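Local coordinates for HpuA (Kingella denitrificans ATCC 33394, PDB 5EC6), which probably serves as an outer-membrane lipoprotein receptor that binds haemoglobin, presumably for iron acquisition from haem, at residues R37-V49 / K146-P158. Numbering follows the deposited sequence.
Sequences REQRTFATQGGSV and KTVSLFAGGTPAP
Ser-149 OG is gripped by two groups of the turn after strand 40-43: it donates to Gly-46 O at 2.6 Å, in the carbonyl plane and on a lone pair, and accepts from Gln-45 N at 2.9 Å. A chi1 of -175° sets OG anti to Ser-149 N, directing it to that turn. Next to it, Thr-44 OG1 accepts from Leu-150 N at 3.0 Å, a hydroxyl taking the place of a main-chain carbonyl where regular pairing ends. Strands 40-43 and 148-154 run antiparallel at 165°, with Arg-40/Gly-154 and Phe-42/Ala-152 as hydrogen-bonded pairs. The CA atoms of Thr-41 and Gly-153, a non-hydrogen-bonded pair, lie 3.9 Å apart, and Val-49 CG2 packs on Gly-153 C at 3.7 Å. Gln-39 NE2 gives a fairly straight bond (162°) to Thr-155 OG1 and a second to Arg-37 O, which together fix the amide's rotation. Pro-156 CB sits over the centre of the Arg-40 guanidinium, 4.0 Å above its plane, while Arg-40 NH2 hydrogen-bonds Asn-245 OD1. In this mostly beta protein, strand 40-43 adds antiparallel pairing to one edge of strand 148-154, whose other edge pairs with strand 136-142; Phe-42 packs on strand 256-265, and Phe-151 stacks with Tyr-73 of strand 65-74.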
# COMPACT_ATOMS: atom_id res chain seq x y z
N ARG A 37 3.97 14.73 -9.34
CA ARG A 37 2.96 14.22 -8.41
C ARG A 37 2.14 13.10 -9.03
O ARG A 37 1.22 12.63 -8.39
CB ARG A 37 2.01 15.32 -7.92
CG ARG A 37 2.69 16.31 -6.95
CD ARG A 37 2.78 15.80 -5.53
NE ARG A 37 1.48 15.75 -4.89
CZ ARG A 37 1.22 15.04 -3.79
NH1 ARG A 37 2.13 14.24 -3.22
NH2 ARG A 37 0.02 15.08 -3.31
N GLU A 38 2.49 12.66 -10.25
CA GLU A 38 1.75 11.59 -10.91
C GLU A 38 1.71 10.32 -10.07
O GLU A 38 2.70 9.91 -9.47
CB GLU A 38 2.35 11.26 -12.27
CG GLU A 38 2.16 12.37 -13.31
CD GLU A 38 2.84 12.07 -14.63
OE1 GLU A 38 3.64 11.09 -14.70
OE2 GLU A 38 2.55 12.82 -15.60
N GLN A 39 0.52 9.74 -10.00
CA GLN A 39 0.30 8.55 -9.16
C GLN A 39 0.02 7.37 -10.11
O GLN A 39 -0.44 7.55 -11.22
CB GLN A 39 -0.90 8.76 -8.23
CG GLN A 39 -0.75 9.95 -7.28
CD GLN A 39 0.34 9.71 -6.28
OE1 GLN A 39 0.26 8.80 -5.48
NE2 GLN A 39 1.40 10.48 -6.37
N ARG A 40 0.20 6.17 -9.58
CA ARG A 40 -0.20 4.95 -10.27
C ARG A 40 -1.01 4.10 -9.28
O ARG A 40 -0.61 3.95 -8.11
CB ARG A 40 1.05 4.15 -10.65
CG ARG A 40 0.77 2.78 -11.26
CD ARG A 40 2.04 1.94 -11.27
NE ARG A 40 3.03 2.39 -12.24
CZ ARG A 40 4.29 1.96 -12.23
NH1 ARG A 40 4.75 1.12 -11.26
NH2 ARG A 40 5.11 2.40 -13.16
N THR A 41 -2.12 3.50 -9.75
CA THR A 41 -2.92 2.60 -8.92
C THR A 41 -3.13 1.23 -9.57
O THR A 41 -3.45 1.16 -10.77
CB THR A 41 -4.32 3.17 -8.63
OG1 THR A 41 -4.15 4.49 -8.03
CG2 THR A 41 -5.07 2.30 -7.66
N PHE A 42 -2.96 0.19 -8.75
CA PHE A 42 -3.47 -1.13 -9.08
C PHE A 42 -4.78 -1.34 -8.37
O PHE A 42 -4.84 -1.23 -7.13
CB PHE A 42 -2.43 -2.13 -8.62
CG PHE A 42 -1.09 -1.89 -9.23
CD1 PHE A 42 -0.77 -2.41 -10.50
CD2 PHE A 42 -0.14 -1.12 -8.58
CE1 PHE A 42 0.43 -2.17 -11.08
CE2 PHE A 42 1.09 -0.90 -9.18
CZ PHE A 42 1.36 -1.41 -10.43
N ALA A 43 -5.84 -1.61 -9.12
CA ALA A 43 -7.15 -1.83 -8.54
C ALA A 43 -7.85 -3.02 -9.18
O ALA A 43 -7.68 -3.28 -10.37
CB ALA A 43 -8.02 -0.61 -8.65
N THR A 44 -8.62 -3.74 -8.37
CA THR A 44 -9.28 -4.96 -8.90
C THR A 44 -10.48 -4.60 -9.77
O THR A 44 -10.74 -5.27 -10.78
CB THR A 44 -9.64 -5.97 -7.84
OG1 THR A 44 -10.58 -5.41 -6.93
CG2 THR A 44 -8.43 -6.52 -7.12
N GLN A 45 -11.21 -3.54 -9.43
CA GLN A 45 -12.38 -3.15 -10.22
C GLN A 45 -12.62 -1.64 -10.16
O GLN A 45 -13.65 -1.16 -9.73
CB GLN A 45 -13.63 -3.95 -9.77
CG GLN A 45 -14.74 -3.97 -10.81
CD GLN A 45 -14.42 -4.78 -12.08
OE1 GLN A 45 -14.69 -5.98 -12.15
NE2 GLN A 45 -13.85 -4.12 -13.08
N GLY A 46 -11.59 -0.92 -10.55
CA GLY A 46 -11.70 0.54 -10.72
C GLY A 46 -11.28 1.28 -9.49
O GLY A 46 -11.06 0.67 -8.43
N GLY A 47 -11.21 2.60 -9.64
CA GLY A 47 -10.82 3.47 -8.50
C GLY A 47 -9.34 3.78 -8.61
O GLY A 47 -8.53 3.00 -9.17
N SER A 48 -8.95 4.96 -8.15
CA SER A 48 -7.55 5.34 -8.18
C SER A 48 -7.25 6.47 -7.18
O SER A 48 -8.17 7.18 -6.73
CB SER A 48 -7.12 5.75 -9.59
OG SER A 48 -7.71 6.96 -9.99
N VAL A 49 -5.98 6.60 -6.83
CA VAL A 49 -5.52 7.75 -5.99
C VAL A 49 -5.09 8.89 -6.92
O VAL A 49 -4.43 8.67 -7.97
CB VAL A 49 -4.43 7.36 -4.98
CG1 VAL A 49 -5.00 6.54 -3.86
CG2 VAL A 49 -3.23 6.67 -5.64
N LYS A 146 -22.41 -4.11 -2.76
CA LYS A 146 -21.54 -5.02 -2.06
C LYS A 146 -20.50 -5.67 -2.93
O LYS A 146 -19.84 -6.60 -2.49
CB LYS A 146 -22.29 -6.13 -1.30
CG LYS A 146 -23.41 -5.65 -0.41
CD LYS A 146 -22.89 -4.77 0.67
CE LYS A 146 -23.97 -4.33 1.63
NZ LYS A 146 -23.30 -3.46 2.64
N THR A 147 -20.29 -5.17 -4.13
CA THR A 147 -19.09 -5.53 -4.88
C THR A 147 -17.93 -4.65 -4.40
O THR A 147 -18.15 -3.56 -3.89
CB THR A 147 -19.33 -5.36 -6.37
OG1 THR A 147 -19.67 -4.01 -6.66
CG2 THR A 147 -20.47 -6.26 -6.82
N VAL A 148 -16.71 -5.14 -4.56
CA VAL A 148 -15.53 -4.54 -3.90
C VAL A 148 -14.47 -4.28 -4.96
O VAL A 148 -14.25 -5.10 -5.86
CB VAL A 148 -15.00 -5.51 -2.80
CG1 VAL A 148 -13.68 -5.04 -2.16
CG2 VAL A 148 -16.02 -5.64 -1.70
N SER A 149 -13.77 -3.13 -4.84
CA SER A 149 -12.53 -2.89 -5.58
C SER A 149 -11.40 -2.62 -4.61
O SER A 149 -11.43 -1.62 -3.86
CB SER A 149 -12.69 -1.74 -6.55
OG SER A 149 -11.52 -1.60 -7.31
N LEU A 150 -10.47 -3.56 -4.55
CA LEU A 150 -9.29 -3.42 -3.67
C LEU A 150 -8.22 -2.72 -4.47
O LEU A 150 -8.11 -2.92 -5.70
CB LEU A 150 -8.84 -4.75 -3.14
CG LEU A 150 -9.90 -5.55 -2.37
CD1 LEU A 150 -10.50 -6.66 -3.25
CD2 LEU A 150 -9.45 -6.04 -0.98
N PHE A 151 -7.44 -1.85 -3.79
CA PHE A 151 -6.46 -1.03 -4.48
C PHE A 151 -5.17 -0.90 -3.68
O PHE A 151 -5.12 -1.04 -2.46
CB PHE A 151 -6.98 0.40 -4.77
CG PHE A 151 -7.16 1.24 -3.54
CD1 PHE A 151 -8.32 1.17 -2.81
CD2 PHE A 151 -6.14 2.10 -3.14
CE1 PHE A 151 -8.46 1.95 -1.65
CE2 PHE A 151 -6.27 2.83 -1.98
CZ PHE A 151 -7.42 2.76 -1.26
N ALA A 152 -4.12 -0.61 -4.43
CA ALA A 152 -2.82 -0.16 -3.89
C ALA A 152 -2.31 0.87 -4.89
O ALA A 152 -2.21 0.62 -6.08
CB ALA A 152 -1.81 -1.27 -3.73
N GLY A 153 -2.05 2.09 -4.42
CA GLY A 153 -1.58 3.11 -5.33
C GLY A 153 -0.70 4.16 -4.65
O GLY A 153 -0.68 4.27 -3.43
N GLY A 154 0.05 4.88 -5.44
CA GLY A 154 1.05 5.80 -4.88
C GLY A 154 1.99 6.34 -5.91
O GLY A 154 1.74 6.29 -7.12
N THR A 155 3.06 6.95 -5.39
CA THR A 155 4.11 7.52 -6.21
C THR A 155 5.05 6.40 -6.69
O THR A 155 5.72 5.81 -5.89
CB THR A 155 4.90 8.51 -5.34
OG1 THR A 155 4.04 9.64 -4.99
CG2 THR A 155 6.10 9.08 -6.05
N PRO A 156 5.06 6.13 -7.97
CA PRO A 156 5.90 5.04 -8.43
C PRO A 156 7.37 5.31 -8.22
O PRO A 156 7.86 6.47 -8.28
CB PRO A 156 5.60 4.93 -9.93
CG PRO A 156 4.75 6.05 -10.26
CD PRO A 156 4.28 6.73 -9.05
N ALA A 157 8.11 4.25 -7.97
CA ALA A 157 9.56 4.34 -7.84
C ALA A 157 10.24 4.64 -9.16
O ALA A 157 10.16 3.86 -10.10
CB ALA A 157 10.12 3.00 -7.32
N PRO A 158 10.96 5.78 -9.27
CA PRO A 158 11.56 6.02 -10.57
C PRO A 158 12.58 4.94 -10.97
O PRO A 158 13.39 4.59 -10.14
CB PRO A 158 12.30 7.37 -10.33
CG PRO A 158 11.52 8.02 -9.21
CD PRO A 158 11.15 6.88 -8.31
O HOH W 1 -12.25 -7.50 -6.65
O HOH W 2 -10.31 0.78 -5.64